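Local coordinates for protein antibiotic biosynthesis monooxygenase (Thermus thermophilus, PDB 1IUJ) that is of unproven function but binds zinc ions and may act as a monooxygenase, as its dimeric alpha-beta barrel family is generally assigned, at residues B[13-18]-B[48-53]; B[26-31]-B[71-76]; B[54-57]-B[61-64]. All coordinates share one frame; numbering follows the deposited sequence.

How the interactions relate
From the N terminus, after strand 2-8, helix 15-29 opens two contacts: its start opens interaction 1 and its end opens interaction 2 before either is closed. Strand 50-56 then closes interaction 1, laying the helix start on the sheet. Interaction 3 follows at once on the same strand and closes a short link onto helix 59-66. Last, 71-76 returns to 26-31 and closes interaction 2. Interactions 1 and 2 therefore cross, 1 and 3 stand in series about 21 Å apart between centres, and 3 is nested within the loop of 2. Val29 CG2 meets Trp56 CH2 at 3.6 Å, so interactions 2 and 3 touch, joining the end of the long helix to the strand-helix unit.

Interaction 1. Residues B[13-18]-B[48-53]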
loop_
_atom_site.group_PDB
_atom_site.type_symbol
_atom_site.label_atom_id
_atom_site.label_comp_id
_atom_site.label_asym_id
_atom_site.label_seq_id
_atom_site.Cartn_x
_atom_site.Cartn_y
_atom_site.Cartn_z
ATOM N N GLU B 13 -18.255 -0.219 12.827
ATOM C CA GLU B 13 -19.003 -1.146 13.677
ATOM C C GLU B 13 -18.598 -2.606 13.438
ATOM O O GLU B 13 -18.738 -3.441 14.340
ATOM C CB GLU B 13 -20.499 -0.996 13.450
ATOM C CG GLU B 13 -21.082 0.283 14.039
ATOM C CD GLU B 13 -20.891 1.498 13.153
ATOM O OE1 GLU B 13 -20.409 1.344 12.013
ATOM O OE2 GLU B 13 -21.241 2.618 13.600
ATOM N N TYR B 14 -18.104 -2.885 12.233
ATOM C CA TYR B 14 -17.761 -4.240 11.796
ATOM C C TYR B 14 -16.254 -4.487 11.647
ATOM O O TYR B 14 -15.824 -5.579 11.206
ATOM C CB TYR B 14 -18.443 -4.559 10.458
ATOM C CG TYR B 14 -19.944 -4.613 10.551
ATOM C CD1 TYR B 14 -20.722 -3.452 10.480
ATOM C CD2 TYR B 14 -20.584 -5.820 10.753
ATOM C CE1 TYR B 14 -22.093 -3.490 10.557
ATOM C CE2 TYR B 14 -21.969 -5.882 10.840
ATOM C CZ TYR B 14 -22.715 -4.735 10.768
ATOM O OH TYR B 14 -24.079 -4.803 10.866
ATOM N N ALA B 15 -15.460 -3.481 12.020
ATOM C CA ALA B 15 -14.009 -3.540 11.880
ATOM C C ALA B 15 -13.380 -4.759 12.573
ATOM O O ALA B 15 -12.551 -5.447 11.990
ATOM C CB ALA B 15 -13.381 -2.246 12.395
ATOM N N GLU B 16 -13.771 -5.017 13.823
ATOM C CA GLU B 16 -13.276 -6.186 14.542
ATOM C C GLU B 16 -13.629 -7.531 13.869
ATOM O O GLU B 16 -12.780 -8.428 13.732
ATOM C CB GLU B 16 -13.737 -6.129 16.008
ATOM C CG GLU B 16 -13.404 -7.366 16.822
ATOM C CD GLU B 16 -13.908 -7.280 18.258
ATOM O OE1 GLU B 16 -14.730 -6.380 18.560
ATOM O OE2 GLU B 16 -13.476 -8.115 19.086
ATOM N N GLN B 17 -14.882 -7.674 13.444
ATOM C CA GLN B 17 -15.296 -8.882 12.772
ATOM C C GLN B 17 -14.557 -9.044 11.443
ATOM O O GLN B 17 -14.149 -10.160 11.104
ATOM C CB GLN B 17 -16.810 -8.915 12.558
ATOM C CG GLN B 17 -17.310 -10.297 12.191
ATOM C CD GLN B 17 -18.664 -10.279 11.524
ATOM O OE1 GLN B 17 -19.430 -9.336 11.692
ATOM N NE2 GLN B 17 -18.955 -11.318 10.746
ATOM N N PHE B 18 -14.381 -7.929 10.720
ATOM C CA PHE B 18 -13.623 -7.930 9.475
ATOM C C PHE B 18 -12.203 -8.410 9.749
ATOM O O PHE B 18 -11.698 -9.275 9.046
ATOM C CB PHE B 18 -13.599 -6.525 8.847
ATOM C CG PHE B 18 -12.673 -6.414 7.684
ATOM C CD1 PHE B 18 -13.106 -6.773 6.431
ATOM C CD2 PHE B 18 -11.346 -5.983 7.853
ATOM C CE1 PHE B 18 -12.260 -6.696 5.336
ATOM C CE2 PHE B 18 -10.481 -5.901 6.778
ATOM C CZ PHE B 18 -10.942 -6.262 5.504
ATOM N N ASP B 48 -12.542 6.052 5.890
ATOM C CA ASP B 48 -11.723 5.587 4.763
ATOM C C ASP B 48 -11.620 4.068 4.788
ATOM O O ASP B 48 -11.857 3.440 5.833
ATOM C CB ASP B 48 -10.322 6.193 4.825
ATOM C CG ASP B 48 -10.343 7.690 4.657
ATOM O OD1 ASP B 48 -11.137 8.182 3.810
ATOM O OD2 ASP B 48 -9.596 8.435 5.331
ATOM N N PRO B 49 -11.312 3.465 3.645
ATOM C CA PRO B 49 -11.278 1.998 3.574
ATOM C C PRO B 49 -10.052 1.348 4.234
ATOM O O PRO B 49 -8.954 1.903 4.241
ATOM C CB PRO B 49 -11.264 1.746 2.067
ATOM C CG PRO B 49 -10.478 2.953 1.529
ATOM C CD PRO B 49 -11.031 4.080 2.330
ATOM N N TYR B 50 -10.258 0.138 4.762
ATOM C CA TYR B 50 -9.131 -0.763 5.053
ATOM C C TYR B 50 -8.407 -1.064 3.741
ATOM O O TYR B 50 -9.031 -1.020 2.673
ATOM C CB TYR B 50 -9.660 -2.097 5.644
ATOM C CG TYR B 50 -9.798 -2.123 7.159
ATOM C CD1 TYR B 50 -10.830 -1.440 7.799
ATOM C CD2 TYR B 50 -8.891 -2.836 7.934
ATOM C CE1 TYR B 50 -10.954 -1.492 9.206
ATOM C CE2 TYR B 50 -8.999 -2.886 9.342
ATOM C CZ TYR B 50 -10.024 -2.204 9.944
ATOM O OH TYR B 50 -10.107 -2.237 11.339
ATOM N N VAL B 51 -7.116 -1.351 3.841
ATOM C CA VAL B 51 -6.350 -1.909 2.705
ATOM C C VAL B 51 -5.745 -3.245 3.044
ATOM O O VAL B 51 -5.011 -3.381 4.002
ATOM C CB VAL B 51 -5.280 -0.909 2.149
ATOM C CG1 VAL B 51 -4.419 -1.572 1.083
ATOM C CG2 VAL B 51 -5.971 0.281 1.546
ATOM N N VAL B 52 -6.034 -4.255 2.219
ATOM C CA VAL B 52 -5.343 -5.530 2.353
ATOM C C VAL B 52 -4.265 -5.486 1.278
ATOM O O VAL B 52 -4.562 -5.444 0.058
ATOM C CB VAL B 52 -6.258 -6.717 2.126
ATOM C CG1 VAL B 52 -5.422 -8.005 2.106
ATOM C CG2 VAL B 52 -7.421 -6.758 3.146
ATOM N N MET B 53 -3.018 -5.521 1.725
ATOM C CA MET B 53 -1.893 -5.361 0.815
ATOM C C MET B 53 -1.154 -6.675 0.740
ATOM O O MET B 53 -0.755 -7.231 1.774
ATOM C CB MET B 53 -0.931 -4.295 1.324
ATOM C CG MET B 53 0.216 -4.107 0.375
ATOM S SD MET B 53 1.200 -2.742 0.895
ATOM C CE MET B 53 1.745 -3.270 2.485
#
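Phe18 and Tyr50 make the tight part of this contact, two rings sliding past each other in opposite directions between the first turn of helix 15-29 and strand 50-56. Their planes stand at 54°, neither stacked nor perpendicular, and Phe18 CE2 comes to 3.6 Å from Tyr50 CD2. Phe18 CD2 lies over one face of the tyrosine, toward the rim. The phenylalanine reaches this far because its CG is anti to the backbone N (chi1 171°), carrying the ring from the helix across to the sheet. Farther along the strand the fit is looser: Val52 CG2 sits at the edge of the Phe18 ring, 4.3 Å from Phe18 CZ.

Toward the start of the helix the burial fades. Ala15, only partly enclosed, offers its methyl to the far end of the tyrosine, with Ala15 CB 3.4 Å from Tyr50 OH. That hydroxyl is hydrogen-bonded to Glu19, one residue beyond the segment. Ile8 of the neighbouring strand also packs on Phe18, and on the other face of the sheet Val51 meets Phe95 of the second subunit.

No hydrogen bond spans the two segments, which meet by apolar packing alone; the polar tie of the strand to the helix is Tyr50 OH to Glu19, just beyond them, so the tyrosine hydroxyl has its need met by a carboxylate.

Interaction 2. Residues B[26-31]-B[71-76]; sequences ARLVDR and FKEGHA. With ZN (zinc ion), chain I.
Phe71 O is gripped twice by one residue, His75, whose backbone N and ring ND1 reach it from opposite faces of the carbonyl plane. The ring bond measures 3.0 Å from His75 ND1 to Phe71 O, with an angle of 152° at the hydrogen; the donor lies above the carbonyl plane rather than on a lone pair, and the oxygen is tilted a little from the imidazole plane. With ND1 spent as a donor, the ring's other nitrogen takes the metal: His75 NE2 binds a zinc ion at 2.0 Å, and a water at 2.4 Å from that zinc is a further ligand. The Phe71 side chain flanks the same ring, His75 CE1 lying over one phenyl face near the rim, and its CZ is the phenyl atom closest to the zinc. Backbone oxygen and aromatic face thus jointly limit how the imidazole can turn.

Across to 26-31 the contact is small and lies at the surface. Leu28 CD1 makes the closest contacts, resting on the backbone of Gly74 at N (3.4 Å) and CA and approaching Glu73 CG to 3.7 Å. Glu73 crosses Leu28 at about a right angle; its CG lies opposite the backbone N (chi1 -179°), and the extended chain beyond (chi2 158°) brings OE1 near Leu28 CD2. Nearby, Val29 packs on Trp65, whose ring also meets Phe71 edge-to-face, so a second connection between the two helices runs through helix 59-66.

The chemistry divides the labour: the direct touch between the helices is a slight van der Waals one, whereas the carbonyl orients the histidine as a second-shell group, and zinc bound at NE2 would probably polarise the imidazole and strengthen ND1 as a donor.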
loop_
_atom_site.group_PDB
_atom_site.type_symbol
_atom_site.label_atom_id
_atom_site.label_comp_id
_atom_site.label_asym_id
_atom_site.label_seq_id
_atom_site.Cartn_x
_atom_site.Cartn_y
_atom_site.Cartn_z
ATOM N N ALA B 26 -5.399 -14.676 5.684
ATOM C CA ALA B 26 -3.950 -14.605 5.647
ATOM C C ALA B 26 -3.397 -16.013 5.912
ATOM O O ALA B 26 -2.383 -16.365 5.368
ATOM C CB ALA B 26 -3.418 -13.596 6.664
ATOM N N ARG B 27 -4.087 -16.803 6.739
ATOM C CA ARG B 27 -3.657 -18.180 7.015
ATOM C C ARG B 27 -3.646 -19.054 5.747
ATOM O O ARG B 27 -2.718 -19.832 5.532
ATOM C CB ARG B 27 -4.511 -18.823 8.122
ATOM C CG ARG B 27 -4.091 -18.378 9.524
ATOM C CD ARG B 27 -5.124 -18.641 10.608
ATOM N NE ARG B 27 -4.940 -19.915 11.300
ATOM C CZ ARG B 27 -5.823 -20.915 11.300
ATOM N NH1 ARG B 27 -5.555 -22.027 11.981
ATOM N NH2 ARG B 27 -6.974 -20.814 10.629
ATOM N N LEU B 28 -4.661 -18.902 4.904
ATOM C CA LEU B 28 -4.804 -19.749 3.719
ATOM C C LEU B 28 -3.826 -19.396 2.590
ATOM O O LEU B 28 -3.538 -20.248 1.745
ATOM C CB LEU B 28 -6.251 -19.710 3.199
ATOM C CG LEU B 28 -7.288 -20.506 3.993
ATOM C CD1 LEU B 28 -8.672 -19.993 3.736
ATOM C CD2 LEU B 28 -7.195 -21.988 3.631
ATOM N N VAL B 29 -3.329 -18.158 2.571
ATOM C CA VAL B 29 -2.399 -17.699 1.526
ATOM C C VAL B 29 -0.927 -18.008 1.839
ATOM O O VAL B 29 -0.074 -17.909 0.963
ATOM C CB VAL B 29 -2.576 -16.186 1.230
ATOM C CG1 VAL B 29 -1.946 -15.318 2.322
ATOM C CG2 VAL B 29 -2.023 -15.816 -0.160
ATOM N N ASP B 30 -0.630 -18.408 3.078
ATOM C CA ASP B 30 0.775 -18.623 3.503
ATOM C C ASP B 30 1.624 -19.628 2.706
ATOM O O ASP B 30 2.819 -19.395 2.468
ATOM C CB ASP B 30 0.844 -18.973 4.995
ATOM C CG ASP B 30 0.752 -17.745 5.882
ATOM O OD1 ASP B 30 0.734 -17.902 7.127
ATOM O OD2 ASP B 30 0.694 -16.578 5.436
ATOM N N ARG B 31 1.034 -20.747 2.311
ATOM C CA ARG B 31 1.810 -21.777 1.629
ATOM C C ARG B 31 1.841 -21.518 0.129
ATOM O O ARG B 31 2.450 -22.273 -0.631
ATOM C CB ARG B 31 1.252 -23.170 1.935
ATOM C CG ARG B 31 2.057 -23.933 2.989
ATOM C CD ARG B 31 1.215 -24.793 3.928
ATOM N NE ARG B 31 1.595 -26.203 3.878
ATOM C CZ ARG B 31 1.261 -27.106 4.798
ATOM N NH1 ARG B 31 0.551 -26.750 5.858
ATOM N NH2 ARG B 31 1.650 -28.370 4.664
ATOM N N PHE B 71 -8.046 -19.679 -2.185
ATOM C CA PHE B 71 -8.625 -18.337 -2.342
ATOM C C PHE B 71 -10.142 -18.394 -2.161
ATOM O O PHE B 71 -10.743 -17.539 -1.485
ATOM C CB PHE B 71 -8.234 -17.827 -3.725
ATOM C CG PHE B 71 -8.897 -16.538 -4.147
ATOM C CD1 PHE B 71 -8.129 -15.409 -4.205
ATOM C CD2 PHE B 71 -10.248 -16.469 -4.516
ATOM C CE1 PHE B 71 -8.710 -14.193 -4.605
ATOM C CE2 PHE B 71 -10.817 -15.260 -4.917
ATOM C CZ PHE B 71 -10.025 -14.136 -4.953
ATOM N N LYS B 72 -10.765 -19.409 -2.741
ATOM C CA LYS B 72 -12.205 -19.592 -2.607
ATOM C C LYS B 72 -12.627 -19.794 -1.142
ATOM O O LYS B 72 -13.628 -19.242 -0.709
ATOM C CB LYS B 72 -12.611 -20.779 -3.470
ATOM C CG LYS B 72 -14.084 -20.937 -3.659
ATOM C CD LYS B 72 -14.342 -21.891 -4.823
ATOM C CE LYS B 72 -15.687 -21.610 -5.468
ATOM N NZ LYS B 72 -16.812 -22.114 -4.622
ATOM N N GLU B 73 -11.868 -20.574 -0.374
ATOM C CA GLU B 73 -12.187 -20.748 1.043
ATOM C C GLU B 73 -11.994 -19.447 1.830
ATOM O O GLU B 73 -12.779 -19.138 2.751
ATOM C CB GLU B 73 -11.352 -21.877 1.669
ATOM C CG GLU B 73 -11.704 -22.081 3.147
ATOM C CD GLU B 73 -11.345 -23.448 3.720
ATOM O OE1 GLU B 73 -10.422 -24.123 3.225
ATOM O OE2 GLU B 73 -11.999 -23.837 4.715
ATOM N N GLY B 74 -10.923 -18.724 1.502
ATOM C CA GLY B 74 -10.604 -17.463 2.153
ATOM C C GLY B 74 -11.777 -16.514 1.984
ATOM O O GLY B 74 -12.159 -15.813 2.915
ATOM N N HIS B 75 -12.390 -16.527 0.812
ATOM C CA HIS B 75 -13.575 -15.702 0.594
ATOM C C HIS B 75 -14.843 -16.121 1.370
ATOM O O HIS B 75 -15.820 -15.363 1.440
ATOM C CB HIS B 75 -13.800 -15.477 -0.892
ATOM C CG HIS B 75 -12.863 -14.468 -1.460
ATOM N ND1 HIS B 75 -11.505 -14.689 -1.549
ATOM C CD2 HIS B 75 -13.074 -13.199 -1.886
ATOM C CE1 HIS B 75 -10.920 -13.599 -2.015
ATOM N NE2 HIS B 75 -11.853 -12.693 -2.258
ATOM N N ALA B 76 -14.829 -17.291 2.005
ATOM C CA ALA B 76 -15.890 -17.585 2.983
ATOM C C ALA B 76 -15.889 -16.613 4.186
ATOM O O ALA B 76 -16.715 -16.767 5.092
ATOM C CB ALA B 76 -15.847 -19.051 3.445
HETATM ZN ZN ZN I . -11.661 -10.884 -3.147
HETATM O O HOH W 1 -12.321 -9.491 -1.343
#

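Interaction 3. Residues B[54-57]-B[61-64]; sequences TLWE and AFRA
Trp56 presents one face of its indole to the first residues of helix 59-66, which meet the face and its rim in several ways. The aromatic contact is with Phe62, whose edge is turned toward the five-membered ring in an offset edge-to-face pair, planes at 67° and centroids 5.6 Å apart. Its nearest approach runs from Phe62 CD2 to Trp56 NE1 at 3.7 Å, the indole nitrogen sitting close to the phenyl plane.

A CH-pi contact comes from the same residue. The helix backbone sets Phe62 CB 4.0 Å from the centroid of the five-membered ring of Trp56, only 9° off its normal. From there chi1 of 168° swings the phenyl past the five-membered ring, bringing Phe62 CD2 to the indole nitrogen; the phenyl also meets the ring of Phe2, on a neighbouring strand.

Apolar packing is confined to the rim of the benzo ring, where Ala61 CB meets Trp56 CE3 at 3.9 Å. Distinct from this methyl contact, the Ala61 carbonyl lies over the face, offset toward the rim. Just before the segment, the Ser58 hydroxyl is hydrogen-bonded to Ala61 N, and Trp65, a turn later, also meets the indole.

A strand followed after a short link by a helix, folded back so that the strand's last aromatic lies under the helix's first turn, is a beta-alpha unit of the kind from which the ferredoxin-like subunits of dimeric alpha-beta barrels are built.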
loop_
_atom_site.group_PDB
_atom_site.type_symbol
_atom_site.label_atom_id
_atom_site.label_comp_id
_atom_site.label_asym_id
_atom_site.label_seq_id
_atom_site.Cartn_x
_atom_site.Cartn_y
_atom_site.Cartn_z
ATOM N N THR B 54 -0.942 -7.165 -0.468
ATOM C CA THR B 54 -0.314 -8.471 -0.611
ATOM C C THR B 54 0.812 -8.390 -1.601
ATOM O O THR B 54 0.667 -7.762 -2.662
ATOM C CB THR B 54 -1.341 -9.496 -1.057
ATOM O OG1 THR B 54 -2.441 -9.513 -0.132
ATOM C CG2 THR B 54 -0.727 -10.940 -0.988
ATOM N N LEU B 55 1.962 -8.930 -1.201
ATOM C CA LEU B 55 3.186 -8.907 -2.002
ATOM C C LEU B 55 3.410 -10.281 -2.595
ATOM O O LEU B 55 3.370 -11.276 -1.870
ATOM C CB LEU B 55 4.389 -8.558 -1.112
ATOM C CG LEU B 55 4.648 -7.091 -0.773
ATOM C CD1 LEU B 55 3.455 -6.452 -0.050
ATOM C CD2 LEU B 55 5.928 -7.060 0.097
ATOM N N TRP B 56 3.645 -10.315 -3.902
ATOM C CA TRP B 56 3.814 -11.570 -4.666
ATOM C C TRP B 56 5.103 -11.539 -5.480
ATOM O O TRP B 56 5.552 -10.480 -5.913
ATOM C CB TRP B 56 2.636 -11.676 -5.660
ATOM C CG TRP B 56 1.285 -11.934 -4.993
ATOM C CD1 TRP B 56 0.273 -11.038 -4.770
ATOM C CD2 TRP B 56 0.802 -13.201 -4.552
ATOM N NE1 TRP B 56 -0.789 -11.666 -4.157
ATOM C CE2 TRP B 56 -0.496 -13.002 -4.030
ATOM C CE3 TRP B 56 1.342 -14.496 -4.540
ATOM C CZ2 TRP B 56 -1.251 -14.048 -3.479
ATOM C CZ3 TRP B 56 0.586 -15.535 -3.991
ATOM C CH2 TRP B 56 -0.690 -15.303 -3.488
ATOM N N GLU B 57 5.694 -12.716 -5.737
ATOM C CA GLU B 57 6.882 -12.778 -6.593
ATOM C C GLU B 57 6.617 -12.273 -8.015
ATOM O O GLU B 57 7.512 -11.722 -8.666
ATOM C CB GLU B 57 7.370 -14.238 -6.657
ATOM C CG GLU B 57 8.694 -14.471 -7.328
ATOM C CD GLU B 57 9.792 -14.543 -6.296
ATOM O OE1 GLU B 57 10.259 -13.460 -5.884
ATOM O OE2 GLU B 57 10.157 -15.679 -5.872
ATOM N N ALA B 61 1.969 -15.457 -10.171
ATOM C CA ALA B 61 1.726 -16.076 -8.866
ATOM C C ALA B 61 0.389 -15.620 -8.261
ATOM O O ALA B 61 -0.368 -16.444 -7.733
ATOM C CB ALA B 61 2.906 -15.810 -7.917
ATOM N N PHE B 62 0.097 -14.313 -8.340
ATOM C CA PHE B 62 -1.213 -13.812 -8.016
ATOM C C PHE B 62 -2.332 -14.481 -8.818
ATOM O O PHE B 62 -3.337 -14.921 -8.227
ATOM C CB PHE B 62 -1.230 -12.292 -8.190
ATOM C CG PHE B 62 -2.581 -11.721 -8.168
ATOM C CD1 PHE B 62 -3.211 -11.347 -9.369
ATOM C CD2 PHE B 62 -3.235 -11.539 -6.949
ATOM C CE1 PHE B 62 -4.456 -10.818 -9.379
ATOM C CE2 PHE B 62 -4.504 -10.999 -6.932
ATOM C CZ PHE B 62 -5.123 -10.603 -8.181
ATOM N N ARG B 63 -2.176 -14.594 -10.136
ATOM C CA ARG B 63 -3.246 -15.206 -10.938
ATOM C C ARG B 63 -3.506 -16.656 -10.511
ATOM O O ARG B 63 -4.636 -17.056 -10.378
ATOM C CB ARG B 63 -2.952 -15.193 -12.423
ATOM C CG ARG B 63 -2.676 -13.777 -13.020
ATOM C CD ARG B 63 -1.467 -13.739 -14.038
ATOM N NE ARG B 63 -1.506 -12.714 -15.109
ATOM C CZ ARG B 63 -0.481 -12.337 -15.879
ATOM N NH1 ARG B 63 0.737 -12.850 -15.741
ATOM N NH2 ARG B 63 -0.665 -11.389 -16.806
ATOM N N ALA B 64 -2.456 -17.422 -10.265
ATOM C CA ALA B 64 -2.631 -18.811 -9.823
ATOM C C ALA B 64 -3.403 -18.863 -8.500
ATOM O O ALA B 64 -4.317 -19.678 -8.280
ATOM C CB ALA B 64 -1.289 -19.469 -9.702
#